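Aminopeptidase-like protein (Chaetomium thermophilum, PDB 5JM6) probably removes N-terminal residues from peptides as a zinc-dependent M18 aminopeptidase, and assembles into a dodecamer linked to the Cvt pathway of selective autophagy. Local coordinates at residues D91-K96 / I358-E363; G101-T106 / I113-G118; Q380-S385 / M470-A475; L332-D337 / N352-T357. One frame throughout, in Å; residues are numbered along the deposited sequence.

Interaction 1. Residues D91-K96 / I358-E363; sequences DSWTGK and IERILE
Arg360 of helix 353-368 crosses the indole of Trp93, which sits in the loop between strands 85-86 and 102-107. Its CB approaches Trp93 CZ3 at 3.6 Å. CG stands anti to the carbonyl carbon (chi1 -81°), and the bends beyond it bring Arg360 CD over the six-membered ring of Trp93, 3.8 Å from the centroid, as a CH-pi contact. The guanidinium then stacks on the indole, planes 24° apart, with Arg360 CZ 4.2 Å from the same centroid in cation-pi geometry. In its own plane Arg360 NH1 donates to Asp91 O at 3.1 Å, and a water accepts from both NH1 and Trp93 N. Arg360 NH2 hydrogen-bonds to Ala89 O and Trp93 NE1 to Pro88 O. Next along the helix, Ile361 sets CG1 at the indole edge, 4.4 Å from Trp93 CZ3. Glu363 stretches out until its OE1 lies 3.3 Å from the methyl CG2 of Thr94, whose OG1 donates to Ser92 OG. Gly376 of the second subunit packs on Arg360. The positive charge thus rests against an aromatic face with two carbonyl oxygens at its N-H groups, which would probably stabilise it, and the carbonyls fix the rotation of the guanidinium that the ring holds flat.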
loop_
_atom_site.group_PDB
_atom_site.type_symbol
_atom_site.label_atom_id
_atom_site.label_comp_id
_atom_site.label_asym_id
_atom_site.label_seq_id
_atom_site.Cartn_x
_atom_site.Cartn_y
_atom_site.Cartn_z
ATOM N N ASP A 91 65.917 -10.381 -1.001
ATOM C CA ASP A 91 67.107 -11.175 -1.310
ATOM C C ASP A 91 66.910 -12.115 -2.499
ATOM O O ASP A 91 65.786 -12.501 -2.821
ATOM C CB ASP A 91 67.545 -11.980 -0.088
ATOM C CG ASP A 91 67.756 -11.112 1.135
ATOM O OD1 ASP A 91 67.811 -11.668 2.250
ATOM O OD2 ASP A 91 67.853 -9.875 0.983
ATOM N N SER A 92 68.012 -12.480 -3.144
ATOM C CA SER A 92 67.983 -13.480 -4.207
ATOM C C SER A 92 67.974 -14.887 -3.614
ATOM O O SER A 92 68.767 -15.194 -2.724
ATOM C CB SER A 92 69.182 -13.301 -5.140
ATOM O OG SER A 92 69.179 -14.274 -6.170
ATOM N N TRP A 93 67.053 -15.731 -4.077
ATOM C CA TRP A 93 66.999 -17.115 -3.611
ATOM C C TRP A 93 67.677 -18.099 -4.552
ATOM O O TRP A 93 67.815 -19.274 -4.213
ATOM C CB TRP A 93 65.552 -17.587 -3.430
ATOM C CG TRP A 93 64.640 -16.661 -2.706
ATOM C CD1 TRP A 93 64.986 -15.586 -1.942
ATOM C CD2 TRP A 93 63.210 -16.727 -2.684
ATOM N NE1 TRP A 93 63.859 -14.979 -1.445
ATOM C CE2 TRP A 93 62.755 -15.661 -1.887
ATOM C CE3 TRP A 93 62.270 -17.587 -3.262
ATOM C CZ2 TRP A 93 61.401 -15.431 -1.650
ATOM C CZ3 TRP A 93 60.927 -17.356 -3.027
ATOM C CH2 TRP A 93 60.505 -16.287 -2.229
ATOM N N THR A 94 68.108 -17.632 -5.720
ATOM C CA THR A 94 68.441 -18.550 -6.809
ATOM C C THR A 94 69.592 -19.493 -6.462
ATOM O O THR A 94 69.794 -20.500 -7.139
ATOM C CB THR A 94 68.779 -17.795 -8.111
ATOM O OG1 THR A 94 69.679 -16.716 -7.829
ATOM C CG2 THR A 94 67.512 -17.238 -8.747
ATOM N N GLY A 95 70.362 -19.160 -5.431
ATOM C CA GLY A 95 71.306 -20.115 -4.882
ATOM C C GLY A 95 70.722 -21.161 -3.940
ATOM O O GLY A 95 70.881 -22.361 -4.162
ATOM N N LYS A 96 69.967 -20.693 -2.944
ATOM C CA LYS A 96 69.741 -21.405 -1.672
ATOM C C LYS A 96 68.948 -22.695 -1.605
ATOM O O LYS A 96 69.041 -23.416 -0.612
ATOM C CB LYS A 96 68.993 -20.518 -0.692
ATOM C CG LYS A 96 69.353 -19.088 -0.570
ATOM C CD LYS A 96 68.771 -18.702 0.776
ATOM C CE LYS A 96 68.092 -17.367 0.778
ATOM N NZ LYS A 96 69.068 -16.394 1.282
ATOM N N ILE A 358 56.105 -19.249 -6.262
ATOM C CA ILE A 358 56.304 -20.543 -6.900
ATOM C C ILE A 358 57.304 -20.433 -8.047
ATOM O O ILE A 358 58.199 -21.270 -8.177
ATOM C CB ILE A 358 54.970 -21.130 -7.405
ATOM C CG1 ILE A 358 54.093 -21.493 -6.204
ATOM C CG2 ILE A 358 55.207 -22.338 -8.299
ATOM C CD1 ILE A 358 53.141 -22.629 -6.439
ATOM N N GLU A 359 57.172 -19.390 -8.860
ATOM C CA GLU A 359 58.094 -19.187 -9.973
ATOM C C GLU A 359 59.522 -19.011 -9.466
ATOM O O GLU A 359 60.460 -19.583 -10.022
ATOM C CB GLU A 359 57.669 -17.983 -10.817
ATOM C CG GLU A 359 56.314 -18.162 -11.489
ATOM C CD GLU A 359 55.943 -17.006 -12.399
ATOM O OE1 GLU A 359 56.838 -16.209 -12.753
ATOM O OE2 GLU A 359 54.753 -16.896 -12.764
ATOM N N ARG A 360 59.679 -18.232 -8.400
ATOM C CA ARG A 360 60.985 -18.034 -7.783
ATOM C C ARG A 360 61.619 -19.342 -7.322
ATOM O O ARG A 360 62.807 -19.575 -7.546
ATOM C CB ARG A 360 60.873 -17.097 -6.590
ATOM C CG ARG A 360 60.839 -15.630 -6.910
ATOM C CD ARG A 360 61.757 -14.960 -5.924
ATOM N NE ARG A 360 61.241 -13.707 -5.393
ATOM C CZ ARG A 360 61.939 -12.917 -4.587
ATOM N NH1 ARG A 360 63.173 -13.257 -4.242
ATOM N NH2 ARG A 360 61.410 -11.790 -4.130
ATOM N N ILE A 361 60.825 -20.179 -6.661
ATOM C CA ILE A 361 61.306 -21.473 -6.193
ATOM C C ILE A 361 61.781 -22.312 -7.368
ATOM O O ILE A 361 62.881 -22.864 -7.349
ATOM C CB ILE A 361 60.216 -22.250 -5.431
ATOM C CG1 ILE A 361 59.720 -21.449 -4.227
ATOM C CG2 ILE A 361 60.747 -23.600 -4.978
ATOM C CD1 ILE A 361 58.437 -21.992 -3.631
ATOM N N LEU A 362 60.949 -22.391 -8.400
ATOM C CA LEU A 362 61.267 -23.202 -9.564
ATOM C C LEU A 362 62.500 -22.679 -10.297
ATOM O O LEU A 362 63.383 -23.456 -10.658
ATOM C CB LEU A 362 60.070 -23.261 -10.511
ATOM C CG LEU A 362 60.302 -24.041 -11.801
ATOM C CD1 LEU A 362 60.776 -25.452 -11.492
ATOM C CD2 LEU A 362 59.027 -24.069 -12.618
ATOM N N GLU A 363 62.568 -21.368 -10.507
ATOM C CA GLU A 363 63.730 -20.777 -11.164
ATOM C C GLU A 363 65.000 -21.017 -10.356
ATOM O O GLU A 363 66.084 -21.176 -10.919
ATOM C CB GLU A 363 63.534 -19.280 -11.383
ATOM C CG GLU A 363 64.750 -18.600 -11.981
ATOM C CD GLU A 363 64.860 -17.155 -11.570
ATOM O OE1 GLU A 363 64.642 -16.868 -10.376
ATOM O OE2 GLU A 363 65.165 -16.310 -12.437
HETATM O O HOH W 1 65.009 -15.262 -5.989
#

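Interaction 2. Residues G101-T106 / I113-G118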
loop_
_atom_site.group_PDB
_atom_site.type_symbol
_atom_site.label_atom_id
_atom_site.label_comp_id
_atom_site.label_asym_id
_atom_site.label_seq_id
_atom_site.Cartn_x
_atom_site.Cartn_y
_atom_site.Cartn_z
ATOM N N GLY A 101 64.803 -29.320 1.918
ATOM C CA GLY A 101 64.784 -28.054 2.631
ATOM C C GLY A 101 63.384 -27.626 3.029
ATOM O O GLY A 101 62.398 -28.089 2.457
ATOM N N LYS A 102 63.294 -26.745 4.022
ATOM C CA LYS A 102 62.002 -26.262 4.505
ATOM C C LYS A 102 62.040 -24.746 4.672
ATOM O O LYS A 102 62.934 -24.210 5.327
ATOM C CB LYS A 102 61.630 -26.951 5.823
ATOM C CG LYS A 102 61.793 -28.470 5.782
ATOM C CD LYS A 102 61.380 -29.153 7.075
ATOM C CE LYS A 102 62.202 -28.682 8.259
ATOM N NZ LYS A 102 61.942 -29.530 9.456
ATOM N N TYR A 103 61.071 -24.058 4.073
ATOM C CA TYR A 103 61.135 -22.603 3.963
ATOM C C TYR A 103 59.794 -21.915 4.212
ATOM O O TYR A 103 58.750 -22.566 4.265
ATOM C CB TYR A 103 61.663 -22.214 2.578
ATOM C CG TYR A 103 62.922 -22.953 2.183
ATOM C CD1 TYR A 103 64.173 -22.495 2.577
ATOM C CD2 TYR A 103 62.859 -24.118 1.427
ATOM C CE1 TYR A 103 65.325 -23.173 2.225
ATOM C CE2 TYR A 103 64.006 -24.802 1.071
ATOM C CZ TYR A 103 65.236 -24.325 1.472
ATOM O OH TYR A 103 66.380 -25.005 1.116
ATOM N N PHE A 104 59.839 -20.597 4.386
ATOM C CA PHE A 104 58.629 -19.781 4.408
ATOM C C PHE A 104 58.919 -18.343 3.988
ATOM O O PHE A 104 60.056 -17.878 4.068
ATOM C CB PHE A 104 57.967 -19.798 5.790
ATOM C CG PHE A 104 58.713 -19.023 6.846
ATOM C CD1 PHE A 104 59.695 -19.634 7.607
ATOM C CD2 PHE A 104 58.414 -17.690 7.095
ATOM C CE1 PHE A 104 60.375 -18.930 8.585
ATOM C CE2 PHE A 104 59.092 -16.981 8.069
ATOM C CZ PHE A 104 60.070 -17.603 8.818
ATOM N N THR A 105 57.877 -17.647 3.546
ATOM C CA THR A 105 57.997 -16.244 3.166
ATOM C C THR A 105 56.773 -15.467 3.649
ATOM O O THR A 105 55.686 -16.024 3.816
ATOM C CB THR A 105 58.193 -16.097 1.635
ATOM O OG1 THR A 105 59.456 -16.666 1.274
ATOM C CG2 THR A 105 58.183 -14.636 1.190
ATOM N N THR A 106 56.983 -14.177 3.882
ATOM C CA THR A 106 56.020 -13.300 4.518
ATOM C C THR A 106 55.742 -12.081 3.645
ATOM O O THR A 106 56.624 -11.609 2.928
ATOM C CB THR A 106 56.551 -12.870 5.902
ATOM O OG1 THR A 106 56.302 -13.915 6.849
ATOM C CG2 THR A 106 55.914 -11.576 6.389
ATOM N N ILE A 113 53.548 -17.944 3.319
ATOM C CA ILE A 113 53.604 -19.156 2.515
ATOM C C ILE A 113 54.741 -20.034 3.014
ATOM O O ILE A 113 55.897 -19.620 2.994
ATOM C CB ILE A 113 53.819 -18.840 1.023
ATOM C CG1 ILE A 113 52.628 -18.061 0.462
ATOM C CG2 ILE A 113 54.054 -20.118 0.229
ATOM C CD1 ILE A 113 52.870 -17.506 -0.920
ATOM N N ALA A 114 54.410 -21.239 3.468
ATOM C CA ALA A 114 55.415 -22.177 3.956
ATOM C C ALA A 114 55.412 -23.442 3.111
ATOM O O ALA A 114 54.354 -23.910 2.689
ATOM C CB ALA A 114 55.166 -22.512 5.417
ATOM N N PHE A 115 56.593 -23.997 2.859
ATOM C CA PHE A 115 56.689 -25.190 2.031
ATOM C C PHE A 115 57.906 -26.050 2.352
ATOM O O PHE A 115 58.907 -25.563 2.878
ATOM C CB PHE A 115 56.702 -24.806 0.544
ATOM C CG PHE A 115 57.872 -23.950 0.141
ATOM C CD1 PHE A 115 57.849 -22.579 0.343
ATOM C CD2 PHE A 115 58.988 -24.514 -0.455
ATOM C CE1 PHE A 115 58.922 -21.789 -0.031
ATOM C CE2 PHE A 115 60.065 -23.730 -0.833
ATOM C CZ PHE A 115 60.032 -22.366 -0.618
ATOM N N THR A 116 57.795 -27.339 2.041
ATOM C CA THR A 116 58.919 -28.262 2.129
ATOM C C THR A 116 59.199 -28.858 0.758
ATOM O O THR A 116 58.277 -29.203 0.017
ATOM C CB THR A 116 58.662 -29.409 3.123
ATOM O OG1 THR A 116 57.726 -30.335 2.558
ATOM C CG2 THR A 116 58.120 -28.872 4.433
ATOM N N VAL A 117 60.479 -28.978 0.430
ATOM C CA VAL A 117 60.904 -29.536 -0.844
ATOM C C VAL A 117 61.275 -31.001 -0.659
ATOM O O VAL A 117 62.151 -31.318 0.140
ATOM C CB VAL A 117 62.105 -28.762 -1.417
ATOM C CG1 VAL A 117 62.404 -29.210 -2.838
ATOM C CG2 VAL A 117 61.847 -27.261 -1.359
ATOM N N GLY A 118 60.606 -31.894 -1.380
ATOM C CA GLY A 118 60.898 -33.313 -1.274
ATOM C C GLY A 118 62.331 -33.629 -1.660
ATOM O O GLY A 118 62.919 -32.941 -2.493
#
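Tyr103 and Phe115 form a hydrogen-bonded pair in the antiparallel hairpin of strands 102-107 and 111-117, each amide answering the other's carbonyl: Tyr103 N to Phe115 O at 2.9 Å, and Phe115 N to Tyr103 O at the same distance. Thr105 and Ile113 repeat the exchange, with Thr105 N 2.8 Å from Ile113 O. Gly101 O receives Val117 N at 2.9 Å. The intervening residues bond outward: Lys102 and Phe104 to Val85, Phe104 also to Leu87, Ala114 to Val333 and Thr116 to Lys331. Side-chain polar ends find partners nearby, Tyr103 OH with Val98 N, Thr105 OG1 with Leu87 O and Lys102 NZ with Ala82 O. Phe115 CG lies between its backbone N and carbonyl carbon (chi1 62°), which swings the ring back so that Tyr103 CB sits over its face, 3.6 Å from Phe115 CZ. On the opposite face of the sheet, Phe104 CB meets Ala114 CB at 3.9 Å. Strands 85-86 and 330-336 flank the hairpin; helix 68-81 packs on the Phe104 and Ala114 face, helix 353-368 on the face of Ile113, Phe115 and Val117.

Interaction 3. Residues Q380-S385 / M470-A475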
loop_
_atom_site.group_PDB
_atom_site.type_symbol
_atom_site.label_atom_id
_atom_site.label_comp_id
_atom_site.label_asym_id
_atom_site.label_seq_id
_atom_site.Cartn_x
_atom_site.Cartn_y
_atom_site.Cartn_z
ATOM N N GLN A 380 54.445 -27.434 -16.721
ATOM C CA GLN A 380 54.652 -28.858 -16.522
ATOM C C GLN A 380 54.498 -29.060 -15.027
ATOM O O GLN A 380 53.888 -30.026 -14.572
ATOM C CB GLN A 380 56.025 -29.328 -17.005
ATOM C CG GLN A 380 56.201 -29.333 -18.509
ATOM C CD GLN A 380 57.509 -29.974 -18.933
ATOM O OE1 GLN A 380 57.767 -31.140 -18.634
ATOM N NE2 GLN A 380 58.348 -29.211 -19.626
ATOM N N THR A 381 55.046 -28.114 -14.271
ATOM C CA THR A 381 54.893 -28.096 -12.825
ATOM C C THR A 381 53.424 -27.958 -12.444
ATOM O O THR A 381 52.900 -28.757 -11.669
ATOM C CB THR A 381 55.694 -26.947 -12.184
ATOM O OG1 THR A 381 57.078 -27.072 -12.530
ATOM C CG2 THR A 381 55.550 -26.981 -10.674
ATOM N N TYR A 382 52.760 -26.948 -12.998
ATOM C CA TYR A 382 51.357 -26.708 -12.686
ATOM C C TYR A 382 50.486 -27.910 -13.070
ATOM O O TYR A 382 49.557 -28.261 -12.344
ATOM C CB TYR A 382 50.864 -25.435 -13.383
ATOM C CG TYR A 382 51.340 -24.145 -12.734
ATOM C CD1 TYR A 382 51.598 -24.084 -11.370
ATOM C CD2 TYR A 382 51.528 -22.990 -13.485
ATOM C CE1 TYR A 382 52.030 -22.913 -10.774
ATOM C CE2 TYR A 382 51.958 -21.813 -12.895
ATOM C CZ TYR A 382 52.206 -21.780 -11.539
ATOM O OH TYR A 382 52.636 -20.614 -10.945
ATOM N N ALA A 383 50.807 -28.556 -14.188
ATOM C CA ALA A 383 50.025 -29.701 -14.656
ATOM C C ALA A 383 50.155 -30.918 -13.740
ATOM O O ALA A 383 49.309 -31.810 -13.765
ATOM C CB ALA A 383 50.430 -30.075 -16.074
ATOM N N ARG A 384 51.225 -30.968 -12.956
ATOM C CA ARG A 384 51.416 -32.057 -12.004
ATOM C C ARG A 384 50.958 -31.669 -10.600
ATOM O O ARG A 384 51.167 -32.416 -9.644
ATOM C CB ARG A 384 52.878 -32.505 -11.988
ATOM C CG ARG A 384 53.370 -32.981 -13.345
ATOM C CD ARG A 384 54.704 -33.698 -13.254
ATOM N NE ARG A 384 55.596 -33.297 -14.339
ATOM C CZ ARG A 384 55.767 -33.978 -15.467
ATOM N NH1 ARG A 384 55.112 -35.114 -15.669
ATOM N NH2 ARG A 384 56.599 -33.523 -16.394
ATOM N N SER A 385 50.357 -30.491 -10.474
ATOM C CA SER A 385 49.985 -29.993 -9.160
ATOM C C SER A 385 48.506 -30.182 -8.842
ATOM O O SER A 385 47.716 -30.601 -9.690
ATOM C CB SER A 385 50.345 -28.509 -9.051
ATOM O OG SER A 385 51.745 -28.322 -9.158
ATOM N N MET A 470 46.961 -19.932 -11.918
ATOM C CA MET A 470 47.987 -20.929 -12.223
ATOM C C MET A 470 47.545 -22.128 -13.069
ATOM O O MET A 470 48.366 -22.985 -13.394
ATOM C CB MET A 470 48.584 -21.431 -10.920
ATOM C CG MET A 470 48.907 -20.312 -9.969
ATOM S SD MET A 470 48.927 -20.924 -8.288
ATOM C CE MET A 470 50.669 -21.220 -8.134
ATOM N N GLY A 471 46.260 -22.207 -13.402
ATOM C CA GLY A 471 45.751 -23.334 -14.170
ATOM C C GLY A 471 45.969 -24.679 -13.498
ATOM O O GLY A 471 46.169 -25.695 -14.166
ATOM N N VAL A 472 45.926 -24.680 -12.171
ATOM C CA VAL A 472 46.167 -25.881 -11.385
ATOM C C VAL A 472 44.852 -26.581 -11.084
ATOM O O VAL A 472 43.830 -25.940 -10.847
ATOM C CB VAL A 472 46.905 -25.544 -10.066
ATOM C CG1 VAL A 472 47.010 -26.760 -9.156
ATOM C CG2 VAL A 472 48.285 -24.989 -10.365
ATOM N N LYS A 473 44.883 -27.903 -11.123
ATOM C CA LYS A 473 43.738 -28.711 -10.769
ATOM C C LYS A 473 43.391 -28.417 -9.303
ATOM O O LYS A 473 44.287 -28.270 -8.472
ATOM C CB LYS A 473 44.090 -30.169 -11.039
ATOM C CG LYS A 473 43.008 -31.012 -11.610
ATOM C CD LYS A 473 41.786 -30.224 -11.945
ATOM C CE LYS A 473 40.571 -31.111 -11.784
ATOM N NZ LYS A 473 40.444 -32.103 -12.871
ATOM N N ALA A 474 42.106 -28.281 -8.987
ATOM C CA ALA A 474 41.730 -27.717 -7.693
ATOM C C ALA A 474 40.370 -28.178 -7.175
ATOM O O ALA A 474 39.527 -28.657 -7.934
ATOM C CB ALA A 474 41.761 -26.192 -7.774
ATOM N N ALA A 475 40.168 -28.015 -5.871
ATOM C CA ALA A 475 38.888 -28.299 -5.234
ATOM C C ALA A 475 38.650 -27.336 -4.082
ATOM O O ALA A 475 39.601 -26.847 -3.470
ATOM C CB ALA A 475 38.842 -29.732 -4.740
#
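Val472, which directly follows Gly471 (positive phi, 59°, where helix 466-470 ends), brings its CA to 5.4 Å from the CA of Tyr382, in a short, weakly bonded helix. Met470 CB lies over the centre of the Tyr382 ring, 3.7 Å from the centroid and nearly on its normal, a CH-pi contact. Further along the same side chain, Met470 SD stands oblique to the ring at 5.2 Å from its centroid, a Met-aromatic contact, while Met470 CE approaches Tyr382 CE1. The two segments lead into strands 386-394 and 473-481, parallel neighbours in the large mixed sheet of the zinc exopeptidase fold, so the packing joins their entrances. Val472 divides its branches: CG2 meets Tyr382 CD1 at 3.6 Å, and CG1, anti to the backbone N (chi1 173°), reaches Ser385 CB at 3.8 Å. Ser385 OG donates to Thr381 O at 2.8 Å from above the carbonyl plane, with Arg384 N bonding to that oxygen from the opposite face; the hydroxyl is also bonded to Ile127 N. Beyond Val472, Lys473 CB passes 3.9 Å from Ser385 O. Arg346 of the third subunit hydrogen-bonds through NE to Gly471 O.

Interaction 4. Residues L332-D337 / N352-T357; sequences LVALFD and NFLPIT
Leu354, near the start of helix 353-368, is the side chain on which most of this contact turns, meeting three residues of strand 330-336. It leaves the helix with CG trans to the amide nitrogen (chi1 180°), which places Leu354 CD1 3.6 Å from Leu332 CD2 as the two leucines slide past one another in opposite directions. The same methyl lies 4.1 Å from Ala334 CB. Nearer the backbone, Leu354 CB sits at the edge of the Phe336 ring, in its plane and 3.8 Å from CZ. The CA-CB bond of Phe336 is directed beside the helix rather than at it, yet CG, anti to the carbonyl carbon (chi1 -61°), brings the ring to the helix, where Phe336 CE1 approaches Phe353 CD2 obliquely at 4.1 Å. The axes of 332-336 and 353-357 come within 10.4 Å at 146°, roughly antiparallel, in a beta-alpha unit joined by a long loop. Within the helix Thr357 OG1 donates to Phe353 O at 2.8 Å, which satisfies the buried hydroxyl; the amide of Thr357 reaches that oxygen from the opposite face. Met129 and Leu466 also border Leu354. The junction itself is purely apolar, held by the burial of aliphatic carbons and two aromatic rings.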
loop_
_atom_site.group_PDB
_atom_site.type_symbol
_atom_site.label_atom_id
_atom_site.label_comp_id
_atom_site.label_asym_id
_atom_site.label_seq_id
_atom_site.Cartn_x
_atom_site.Cartn_y
_atom_site.Cartn_z
ATOM N N LEU A 332 53.125 -27.440 0.167
ATOM C CA LEU A 332 53.029 -26.003 0.388
ATOM C C LEU A 332 51.703 -25.598 1.026
ATOM O O LEU A 332 50.650 -26.142 0.696
ATOM C CB LEU A 332 53.220 -25.268 -0.947
ATOM C CG LEU A 332 53.277 -23.739 -1.030
ATOM C CD1 LEU A 332 54.123 -23.320 -2.227
ATOM C CD2 LEU A 332 51.886 -23.120 -1.127
ATOM N N VAL A 333 51.766 -24.635 1.940
ATOM C CA VAL A 333 50.568 -24.028 2.506
ATOM C C VAL A 333 50.652 -22.512 2.352
ATOM O O VAL A 333 51.668 -21.901 2.688
ATOM C CB VAL A 333 50.380 -24.388 3.993
ATOM C CG1 VAL A 333 49.113 -23.744 4.538
ATOM C CG2 VAL A 333 50.331 -25.897 4.176
ATOM N N ALA A 334 49.586 -21.916 1.829
ATOM C CA ALA A 334 49.528 -20.474 1.628
ATOM C C ALA A 334 48.379 -19.871 2.425
ATOM O O ALA A 334 47.213 -20.174 2.172
ATOM C CB ALA A 334 49.379 -20.149 0.149
ATOM N N LEU A 335 48.712 -19.024 3.392
ATOM C CA LEU A 335 47.701 -18.348 4.193
ATOM C C LEU A 335 47.651 -16.872 3.823
ATOM O O LEU A 335 48.642 -16.154 3.960
ATOM C CB LEU A 335 47.983 -18.524 5.687
ATOM C CG LEU A 335 48.091 -19.973 6.170
ATOM C CD1 LEU A 335 48.271 -20.038 7.678
ATOM C CD2 LEU A 335 46.876 -20.777 5.733
ATOM N N PHE A 336 46.479 -16.421 3.388
ATOM C CA PHE A 336 46.320 -15.092 2.811
ATOM C C PHE A 336 45.503 -14.184 3.711
ATOM O O PHE A 336 44.772 -14.636 4.589
ATOM C CB PHE A 336 45.641 -15.151 1.440
ATOM C CG PHE A 336 46.398 -15.930 0.413
ATOM C CD1 PHE A 336 47.437 -15.350 -0.294
ATOM C CD2 PHE A 336 46.056 -17.242 0.139
ATOM C CE1 PHE A 336 48.130 -16.069 -1.246
ATOM C CE2 PHE A 336 46.742 -17.966 -0.811
ATOM C CZ PHE A 336 47.781 -17.379 -1.505
ATOM N N ASP A 337 45.664 -12.890 3.485
ATOM C CA ASP A 337 44.896 -11.863 4.163
ATOM C C ASP A 337 43.836 -11.323 3.199
ATOM O O ASP A 337 43.997 -11.425 1.981
ATOM C CB ASP A 337 45.819 -10.745 4.656
ATOM C CG ASP A 337 45.085 -9.669 5.436
ATOM O OD1 ASP A 337 43.899 -9.864 5.775
ATOM O OD2 ASP A 337 45.705 -8.622 5.715
ATOM N N ASN A 352 49.653 -11.342 -6.623
ATOM C CA ASN A 352 50.938 -11.902 -7.063
ATOM C C ASN A 352 51.532 -12.995 -6.175
ATOM O O ASN A 352 52.270 -13.857 -6.653
ATOM C CB ASN A 352 51.960 -10.758 -7.163
ATOM C CG ASN A 352 52.959 -10.940 -8.291
ATOM O OD1 ASN A 352 52.939 -11.939 -9.011
ATOM N ND2 ASN A 352 53.843 -9.960 -8.454
ATOM N N PHE A 353 51.192 -12.955 -4.890
ATOM C CA PHE A 353 51.998 -13.588 -3.848
ATOM C C PHE A 353 52.359 -15.057 -4.093
ATOM O O PHE A 353 53.540 -15.398 -4.137
ATOM C CB PHE A 353 51.277 -13.464 -2.502
ATOM C CG PHE A 353 52.142 -13.796 -1.319
ATOM C CD1 PHE A 353 53.518 -13.663 -1.392
ATOM C CD2 PHE A 353 51.578 -14.248 -0.137
ATOM C CE1 PHE A 353 54.318 -13.971 -0.310
ATOM C CE2 PHE A 353 52.373 -14.557 0.952
ATOM C CZ PHE A 353 53.745 -14.420 0.863
ATOM N N LEU A 354 51.365 -15.927 -4.248
ATOM C CA LEU A 354 51.665 -17.349 -4.433
ATOM C C LEU A 354 52.271 -17.692 -5.806
ATOM O O LEU A 354 53.217 -18.475 -5.867
ATOM C CB LEU A 354 50.422 -18.209 -4.177
ATOM C CG LEU A 354 50.652 -19.714 -4.359
ATOM C CD1 LEU A 354 51.639 -20.251 -3.327
ATOM C CD2 LEU A 354 49.342 -20.486 -4.305
ATOM N N PRO A 355 51.722 -17.142 -6.911
ATOM C CA PRO A 355 52.372 -17.465 -8.188
ATOM C C PRO A 355 53.832 -17.017 -8.300
ATOM O O PRO A 355 54.659 -17.819 -8.730
ATOM C CB PRO A 355 51.503 -16.725 -9.209
ATOM C CG PRO A 355 50.160 -16.717 -8.593
ATOM C CD PRO A 355 50.414 -16.497 -7.126
ATOM N N ILE A 356 54.153 -15.784 -7.914
ATOM C CA ILE A 356 55.525 -15.305 -8.069
ATOM C C ILE A 356 56.473 -16.067 -7.140
ATOM O O ILE A 356 57.629 -16.308 -7.489
ATOM C CB ILE A 356 55.640 -13.775 -7.823
ATOM C CG1 ILE A 356 57.012 -13.269 -8.277
ATOM C CG2 ILE A 356 55.390 -13.418 -6.365
ATOM C CD1 ILE A 356 57.091 -11.767 -8.427
ATOM N N THR A 357 55.976 -16.471 -5.974
ATOM C CA THR A 357 56.772 -17.262 -5.045
ATOM C C THR A 357 57.102 -18.620 -5.649
ATOM O O THR A 357 58.239 -19.082 -5.571
ATOM C CB THR A 357 56.047 -17.457 -3.703
ATOM O OG1 THR A 357 55.973 -16.202 -3.018
ATOM C CG2 THR A 357 56.788 -18.462 -2.831
#

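In the fold
Helix 353-368 ties the set together: interaction 4 uses its first turn and interaction 1 the next, their centres about 14 Å apart, both reaching the second subunit. The centre of interaction 2 lies about 11 Å from the centre of each. Ile361 of interaction 1 packs on Phe115, while Ile113 touches Phe353 and Leu354, and strand 111-117 adjoins strand 330-336 in the sheet. Interaction 3 meets the same turns, Met470 packing on Leu354, Pro355 and Ile358. Interaction 4 comes near the metal site: the Phe336 side chain is about 5 Å from that of His133, a zinc ligand, and about 10 Å from a bound zinc ion. Interactions 1 and 3 lie away from it.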